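Local coordinates for protein anaphase-promoting complex subunit cut9 (Schizosaccharomyces pombe, PDB 2XPI) that serves as a TPR-repeat subunit of the anaphase-promoting complex, the E3 ubiquitin ligase that controls progression through mitosis and G1, at residues Met276-Lys281 against Ser304-Leu309; Arg290-Leu295 against Leu309-Thr314; Ala326-Ile331 against Leu339-Leu344. One frame throughout, in Å; residues are numbered along the deposited sequence.

Contact 1: residues Met276-Lys281 against Ser304-Leu309; sequences MLKLNK and SSDLLL
Leu-277 carries the apolar half of this contact, reaching from the loop behind helix 268-276 to the first turn of helix 305-317. Its CG is turned beside the backbone N and away from the carbonyl carbon, which sets it toward the helix, and CD1 is the branch that reaches across. That methyl lies 3.7 Å from Leu-307 CA, so it rests on the main chain of the helix as much as on a side chain; Leu-307 meets it as well, with CD2 at 3.9 Å from Leu-277 CD1. The type I turn from Met-276 to Leu-279, closed by the bond from Leu-279 N to Met-276 O, brings the next residue round to the same helix.

Lys-278 supplies the polar half. Its chain bends at chi2 (-45°) and then runs extended, and NZ forms a salt bridge with Asp-306 OD1 at 2.8 Å. The ammonium approaches from above the carboxylate plane, 63° out of it, and the two side chains cross obliquely. The other oxygen, Asp-306 OD2, is engaged by Lys-109 of the second subunit, the stronger partner, so one carboxylate links this loop to the dimer interface.

Lys-281 folds back on its own loop: NZ donates to Leu-279 O at 3.1 Å, in the carbonyl plane, with a C=O...N angle of 157°, while the side chain also packs against Cys-310 and Asp-313 of helix 305-317.

Ser-304 takes the N-cap position, placing Asp-306 in the first helical turn, where its negative charge would probably suit the helix dipole. The arrangement illustrates packing between consecutive tetratricopeptide repeats, in which the loop joining the two helices of TPR 6 meets the start of the first helix of TPR 7, within the region of repeats 1-7 that mediates homodimerization.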
# COMPACT_ATOMS: atom_id res chain seq x y z
N MET A 276 -29.03 -8.39 12.02
CA MET A 276 -29.34 -9.52 12.88
C MET A 276 -28.61 -10.80 12.45
O MET A 276 -28.29 -11.63 13.28
CB MET A 276 -30.86 -9.71 12.99
CG MET A 276 -31.54 -8.59 13.80
SD MET A 276 -33.35 -8.62 13.79
CE MET A 276 -33.53 -10.15 12.92
N LEU A 277 -28.33 -10.94 11.16
CA LEU A 277 -27.60 -12.12 10.69
C LEU A 277 -26.17 -12.16 11.23
O LEU A 277 -25.54 -13.22 11.19
CB LEU A 277 -27.53 -12.17 9.16
CG LEU A 277 -28.78 -12.36 8.32
CD1 LEU A 277 -28.33 -12.76 6.92
CD2 LEU A 277 -29.71 -13.42 8.90
N LYS A 278 -25.66 -11.02 11.69
CA LYS A 278 -24.29 -10.95 12.22
C LYS A 278 -24.20 -11.39 13.69
O LYS A 278 -23.11 -11.52 14.24
CB LYS A 278 -23.75 -9.52 12.10
CG LYS A 278 -23.51 -9.07 10.67
CD LYS A 278 -22.82 -10.18 9.90
CE LYS A 278 -22.29 -9.72 8.55
NZ LYS A 278 -21.38 -10.77 7.99
N LEU A 279 -25.36 -11.62 14.29
CA LEU A 279 -25.51 -11.63 15.74
C LEU A 279 -25.54 -13.01 16.37
O LEU A 279 -25.45 -14.02 15.68
CB LEU A 279 -26.79 -10.91 16.11
CG LEU A 279 -26.70 -9.42 16.43
CD1 LEU A 279 -25.44 -8.77 15.88
CD2 LEU A 279 -27.96 -8.75 15.91
N ASN A 280 -25.68 -13.03 17.69
CA ASN A 280 -25.79 -14.27 18.44
C ASN A 280 -26.97 -15.13 18.00
O ASN A 280 -28.13 -14.74 18.17
CB ASN A 280 -25.90 -14.01 19.94
CG ASN A 280 -25.80 -15.28 20.75
OD1 ASN A 280 -26.80 -15.99 20.95
ND2 ASN A 280 -24.59 -15.60 21.21
N LYS A 281 -26.65 -16.30 17.47
CA LYS A 281 -27.64 -17.23 16.93
C LYS A 281 -28.64 -17.78 17.94
O LYS A 281 -29.77 -18.11 17.56
CB LYS A 281 -26.92 -18.39 16.23
CG LYS A 281 -27.35 -18.61 14.80
CD LYS A 281 -27.18 -17.34 13.99
CE LYS A 281 -25.74 -16.85 14.02
NZ LYS A 281 -25.53 -15.71 13.11
N SER A 304 -26.30 -15.62 -0.97
CA SER A 304 -25.45 -14.67 -0.26
C SER A 304 -24.60 -15.37 0.81
O SER A 304 -25.10 -16.19 1.58
CB SER A 304 -26.28 -13.54 0.36
OG SER A 304 -25.46 -12.65 1.11
N SER A 305 -23.32 -15.05 0.83
CA SER A 305 -22.41 -15.62 1.81
C SER A 305 -22.84 -15.34 3.27
O SER A 305 -22.82 -16.24 4.11
CB SER A 305 -20.99 -15.12 1.54
OG SER A 305 -20.26 -15.00 2.75
N ASP A 306 -23.24 -14.11 3.55
CA ASP A 306 -23.70 -13.71 4.88
C ASP A 306 -24.96 -14.47 5.33
O ASP A 306 -25.10 -14.82 6.49
CB ASP A 306 -23.92 -12.19 4.95
CG ASP A 306 -22.61 -11.39 4.78
OD1 ASP A 306 -21.60 -11.73 5.42
OD2 ASP A 306 -22.60 -10.41 4.00
N LEU A 307 -25.87 -14.72 4.40
CA LEU A 307 -27.11 -15.44 4.72
C LEU A 307 -26.84 -16.93 4.96
O LEU A 307 -27.42 -17.55 5.85
CB LEU A 307 -28.14 -15.24 3.61
CG LEU A 307 -29.61 -15.66 3.77
CD1 LEU A 307 -29.92 -16.94 3.01
CD2 LEU A 307 -30.00 -15.80 5.22
N LEU A 308 -25.96 -17.51 4.16
CA LEU A 308 -25.67 -18.92 4.27
C LEU A 308 -24.94 -19.18 5.58
O LEU A 308 -25.10 -20.23 6.22
CB LEU A 308 -24.89 -19.40 3.05
CG LEU A 308 -25.86 -19.49 1.85
CD1 LEU A 308 -25.23 -20.04 0.59
CD2 LEU A 308 -27.04 -20.33 2.25
N LEU A 309 -24.17 -18.18 6.00
CA LEU A 309 -23.52 -18.22 7.29
C LEU A 309 -24.40 -18.10 8.59
O LEU A 309 -23.98 -18.69 9.58
CB LEU A 309 -22.34 -17.24 7.32
CG LEU A 309 -20.93 -17.71 6.95
CD1 LEU A 309 -19.97 -16.65 7.40
CD2 LEU A 309 -20.55 -19.02 7.61

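Contact 2: residues Arg290-Leu295 against Leu309-Thr314; sequences RAEDYL and LCKADT
Glu-292 of helix 285-296 and Cys-310 of helix 305-317 mark the closest approach of the two backbones, with their CA atoms 7.9 Å apart, a separation that side chains must span. Glu-292 does so with its CG anti to the backbone N (chi1 -165°) and a bend at the next bond, chi2 -73°. Its methylene CG passes the thiol at 4.0 Å from Cys-310 SG, an apolar touch beneath the charged end. Cys-310 also packs on Leu-277, so the residue sits between that loop and helix 285-296.

The carboxylate continues to Lys-311. That lysine is extended through most of its length and turns only at its last torsion (chi4 -65°), which swings the ammonium to Glu-292 OE2; the two side chains cross at about a right angle. The modelled separation of Lys-311 NZ from Glu-292 OE2, 2.4 Å, is very short: the two charges are paired as a salt bridge in the model, but the details of its geometry are doubtful at this resolution. OE2 also has a hydrogen bond with Ser-296 OG, one turn further along the same helix.

A single carboxylate oxygen is therefore gripped by two partners, Lys-311 and Ser-296. The chemistry is that of a salt bridge between partly exposed residues of neighbouring helices, its strength probably reduced by solvent.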
# COMPACT_ATOMS: atom_id res chain seq x y z
N ARG A 290 -37.38 -14.91 11.39
CA ARG A 290 -38.17 -14.16 10.42
C ARG A 290 -37.28 -13.26 9.57
O ARG A 290 -37.61 -12.94 8.44
CB ARG A 290 -39.26 -13.35 11.11
CG ARG A 290 -38.80 -12.61 12.34
CD ARG A 290 -39.89 -11.68 12.81
NE ARG A 290 -39.72 -11.33 14.22
CZ ARG A 290 -40.01 -12.14 15.23
NH1 ARG A 290 -40.47 -13.36 14.99
NH2 ARG A 290 -39.83 -11.73 16.48
N ALA A 291 -36.15 -12.86 10.15
CA ALA A 291 -35.15 -12.10 9.43
C ALA A 291 -34.57 -13.00 8.36
O ALA A 291 -34.34 -12.56 7.23
CB ALA A 291 -34.06 -11.67 10.35
N GLU A 292 -34.33 -14.24 8.73
CA GLU A 292 -33.78 -15.24 7.82
C GLU A 292 -34.84 -15.62 6.78
O GLU A 292 -34.51 -15.95 5.63
CB GLU A 292 -33.30 -16.46 8.60
CG GLU A 292 -32.40 -17.41 7.82
CD GLU A 292 -33.15 -18.23 6.76
OE1 GLU A 292 -34.26 -18.75 7.06
OE2 GLU A 292 -32.64 -18.36 5.62
N ASP A 293 -36.11 -15.55 7.16
CA ASP A 293 -37.16 -15.86 6.21
C ASP A 293 -37.39 -14.71 5.24
O ASP A 293 -37.45 -14.90 4.02
CB ASP A 293 -38.45 -16.23 6.93
CG ASP A 293 -39.04 -17.52 6.41
OD1 ASP A 293 -38.24 -18.41 6.01
OD2 ASP A 293 -40.28 -17.65 6.38
N TYR A 294 -37.52 -13.51 5.79
CA TYR A 294 -37.67 -12.31 4.99
C TYR A 294 -36.58 -12.23 3.92
O TYR A 294 -36.87 -12.00 2.74
CB TYR A 294 -37.63 -11.08 5.88
CG TYR A 294 -37.79 -9.78 5.14
CD1 TYR A 294 -38.92 -9.53 4.37
CD2 TYR A 294 -36.82 -8.80 5.22
CE1 TYR A 294 -39.08 -8.33 3.70
CE2 TYR A 294 -36.97 -7.60 4.55
CZ TYR A 294 -38.09 -7.37 3.80
OH TYR A 294 -38.23 -6.16 3.14
N LEU A 295 -35.32 -12.43 4.31
CA LEU A 295 -34.21 -12.32 3.37
C LEU A 295 -34.14 -13.44 2.32
O LEU A 295 -33.67 -13.23 1.20
CB LEU A 295 -32.88 -12.21 4.12
CG LEU A 295 -32.35 -10.82 4.48
CD1 LEU A 295 -33.33 -9.71 4.14
CD2 LEU A 295 -31.97 -10.78 5.94
N LEU A 309 -24.17 -18.18 6.00
CA LEU A 309 -23.52 -18.22 7.29
C LEU A 309 -24.40 -18.10 8.59
O LEU A 309 -23.98 -18.69 9.58
CB LEU A 309 -22.34 -17.24 7.32
CG LEU A 309 -20.93 -17.71 6.95
CD1 LEU A 309 -19.97 -16.65 7.40
CD2 LEU A 309 -20.55 -19.02 7.61
N CYS A 310 -25.55 -17.38 8.63
CA CYS A 310 -26.44 -17.53 9.83
C CYS A 310 -26.74 -19.01 9.90
O CYS A 310 -26.52 -19.63 10.92
CB CYS A 310 -27.80 -16.69 9.89
SG CYS A 310 -29.36 -17.71 10.42
N LYS A 311 -27.19 -19.58 8.78
CA LYS A 311 -27.62 -20.97 8.71
C LYS A 311 -26.55 -21.93 9.18
O LYS A 311 -26.81 -22.79 10.01
CB LYS A 311 -27.99 -21.37 7.29
CG LYS A 311 -29.15 -20.66 6.67
CD LYS A 311 -29.09 -20.87 5.16
CE LYS A 311 -30.07 -19.98 4.42
NZ LYS A 311 -31.47 -20.33 4.77
N ALA A 312 -25.37 -21.82 8.61
CA ALA A 312 -24.29 -22.76 8.86
C ALA A 312 -23.92 -22.74 10.34
O ALA A 312 -23.73 -23.79 10.95
CB ALA A 312 -23.08 -22.41 7.99
N ASP A 313 -23.84 -21.55 10.90
CA ASP A 313 -23.53 -21.37 12.30
C ASP A 313 -24.64 -21.95 13.15
O ASP A 313 -24.37 -22.56 14.18
CB ASP A 313 -23.36 -19.90 12.64
CG ASP A 313 -21.91 -19.51 12.83
OD1 ASP A 313 -21.20 -20.17 13.66
OD2 ASP A 313 -21.48 -18.54 12.15
N THR A 314 -25.88 -21.75 12.72
CA THR A 314 -27.01 -22.31 13.43
C THR A 314 -26.95 -23.84 13.39
O THR A 314 -27.17 -24.50 14.39
CB THR A 314 -28.36 -21.80 12.87
OG1 THR A 314 -28.44 -20.39 13.04
CG2 THR A 314 -29.52 -22.45 13.59

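Contact 3: residues Ala326-Ile331 against Leu339-Leu344; sequences AITTKI and LDVYPL
Val-341 sends its two methyls to different places, one over an aromatic ring and one across the contact. CG1 lies over one face of the ring of the adjacent Tyr-342, 4.2 Å above its plane and offset toward the rim; the same tyrosine packs on Ile-361 and Leu-365 of helix 355-368 and on Leu-332. CG2, anti to the backbone N, is aimed at helix 321-334. There it meets Ile-331, with Ile-331 CG2 4.1 Å from Val-341 CG2; the two side chains slide past each other in opposite directions, and the isoleucine's CB and CD1 also lie near the same methyl.

Thr-328, one turn earlier, also lies against Val-341 CG2, though the close approach of its OG1 in the model is doubtful. No hydrogen bond joins the two segments, and all three touching residues are buried.

Beyond Val-341, Pro-343 and Leu-344 pack against the chain of another protein, consistent with the known binding of hcn1 by TPR 8. This is the junction of two successive tetratricopeptide repeats: the second helix of TPR 7 packs against the residues opening TPR 8, as in the right-handed superhelix of such repeats.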
# COMPACT_ATOMS: atom_id res chain seq x y z
N ALA A 326 -21.96 -29.10 3.63
CA ALA A 326 -22.67 -28.89 2.38
C ALA A 326 -22.72 -27.38 2.06
O ALA A 326 -22.38 -26.97 0.95
CB ALA A 326 -24.06 -29.46 2.45
N ILE A 327 -23.11 -26.57 3.04
CA ILE A 327 -23.31 -25.15 2.82
C ILE A 327 -21.98 -24.47 2.60
O ILE A 327 -21.81 -23.64 1.69
CB ILE A 327 -23.96 -24.48 4.04
CG1 ILE A 327 -25.47 -24.64 3.99
CG2 ILE A 327 -23.66 -22.99 4.08
CD1 ILE A 327 -26.13 -24.16 5.26
N THR A 328 -21.04 -24.84 3.44
CA THR A 328 -19.80 -24.12 3.58
C THR A 328 -18.86 -24.43 2.40
O THR A 328 -18.09 -23.59 1.95
CB THR A 328 -19.18 -24.48 4.94
OG1 THR A 328 -18.47 -23.36 5.47
CG2 THR A 328 -18.27 -25.68 4.83
N THR A 329 -18.97 -25.64 1.87
CA THR A 329 -18.26 -26.02 0.67
C THR A 329 -18.83 -25.30 -0.56
O THR A 329 -18.09 -24.91 -1.46
CB THR A 329 -18.36 -27.55 0.46
OG1 THR A 329 -17.68 -28.23 1.53
CG2 THR A 329 -17.75 -27.94 -0.87
N LYS A 330 -20.15 -25.13 -0.61
CA LYS A 330 -20.79 -24.39 -1.70
C LYS A 330 -20.36 -22.93 -1.74
O LYS A 330 -20.19 -22.36 -2.81
CB LYS A 330 -22.32 -24.47 -1.61
N ILE A 331 -20.21 -22.32 -0.56
CA ILE A 331 -19.74 -20.95 -0.46
C ILE A 331 -18.32 -20.86 -1.00
O ILE A 331 -17.95 -19.90 -1.66
CB ILE A 331 -19.77 -20.43 1.01
CG1 ILE A 331 -21.20 -20.42 1.56
CG2 ILE A 331 -19.17 -19.03 1.11
CD1 ILE A 331 -21.32 -19.70 2.90
N LEU A 339 -13.20 -15.53 3.17
CA LEU A 339 -12.34 -16.01 4.24
C LEU A 339 -13.08 -16.26 5.55
O LEU A 339 -12.63 -17.05 6.39
CB LEU A 339 -11.18 -15.04 4.45
CG LEU A 339 -9.83 -15.57 3.97
CD1 LEU A 339 -10.03 -16.57 2.84
CD2 LEU A 339 -8.90 -14.44 3.57
N ASP A 340 -14.21 -15.58 5.73
CA ASP A 340 -15.02 -15.72 6.93
C ASP A 340 -15.59 -17.12 7.05
O ASP A 340 -16.05 -17.53 8.10
CB ASP A 340 -16.19 -14.75 6.89
CG ASP A 340 -15.75 -13.29 6.89
OD1 ASP A 340 -16.51 -12.48 6.31
OD2 ASP A 340 -14.67 -12.96 7.46
N VAL A 341 -15.59 -17.85 5.95
CA VAL A 341 -16.22 -19.15 5.95
C VAL A 341 -15.32 -20.18 6.63
O VAL A 341 -15.79 -21.24 7.06
CB VAL A 341 -16.55 -19.62 4.53
CG1 VAL A 341 -15.31 -20.20 3.87
CG2 VAL A 341 -17.62 -20.66 4.58
N TYR A 342 -14.04 -19.87 6.76
CA TYR A 342 -13.08 -20.88 7.19
C TYR A 342 -13.20 -21.46 8.62
O TYR A 342 -13.12 -22.67 8.80
CB TYR A 342 -11.64 -20.49 6.85
CG TYR A 342 -11.31 -20.78 5.41
CD1 TYR A 342 -11.19 -22.08 4.98
CD2 TYR A 342 -11.15 -19.77 4.48
CE1 TYR A 342 -10.91 -22.37 3.67
CE2 TYR A 342 -10.87 -20.05 3.16
CZ TYR A 342 -10.75 -21.35 2.76
OH TYR A 342 -10.46 -21.68 1.46
N PRO A 343 -13.40 -20.62 9.64
CA PRO A 343 -13.53 -21.24 10.97
C PRO A 343 -14.59 -22.35 11.05
O PRO A 343 -14.31 -23.44 11.61
CB PRO A 343 -13.91 -20.07 11.85
CG PRO A 343 -13.20 -18.88 11.19
CD PRO A 343 -13.29 -19.15 9.71
N LEU A 344 -15.77 -22.09 10.51
CA LEU A 344 -16.86 -23.07 10.49
C LEU A 344 -16.48 -24.29 9.65
O LEU A 344 -16.76 -25.44 10.01
CB LEU A 344 -18.11 -22.43 9.89
CG LEU A 344 -19.33 -22.16 10.77
CD1 LEU A 344 -19.28 -22.95 12.09
CD2 LEU A 344 -19.47 -20.67 11.03

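In the fold
Followed from the N terminus, the chain leaves helix 268-276, passes through the loop 276-281, forms helix 285-296 and comes back in helix 305-317. Contact 1 closes this excursion from the loop, with 22 residues between its segments; contact 2 closes a shorter one from helix 285-296. Their segments alternate, so the two cross, sharing Leu-309 and using successive parts of helix 305-317 to join TPR 6 to TPR 7. Contact 3 follows in series, spanning seven residues between helix 321-334 and the start of TPR 8. Leu-308 on Ile-331 and Lys-311 on Ile-327 connect it to the others, making one continuous run of packing through three repeats.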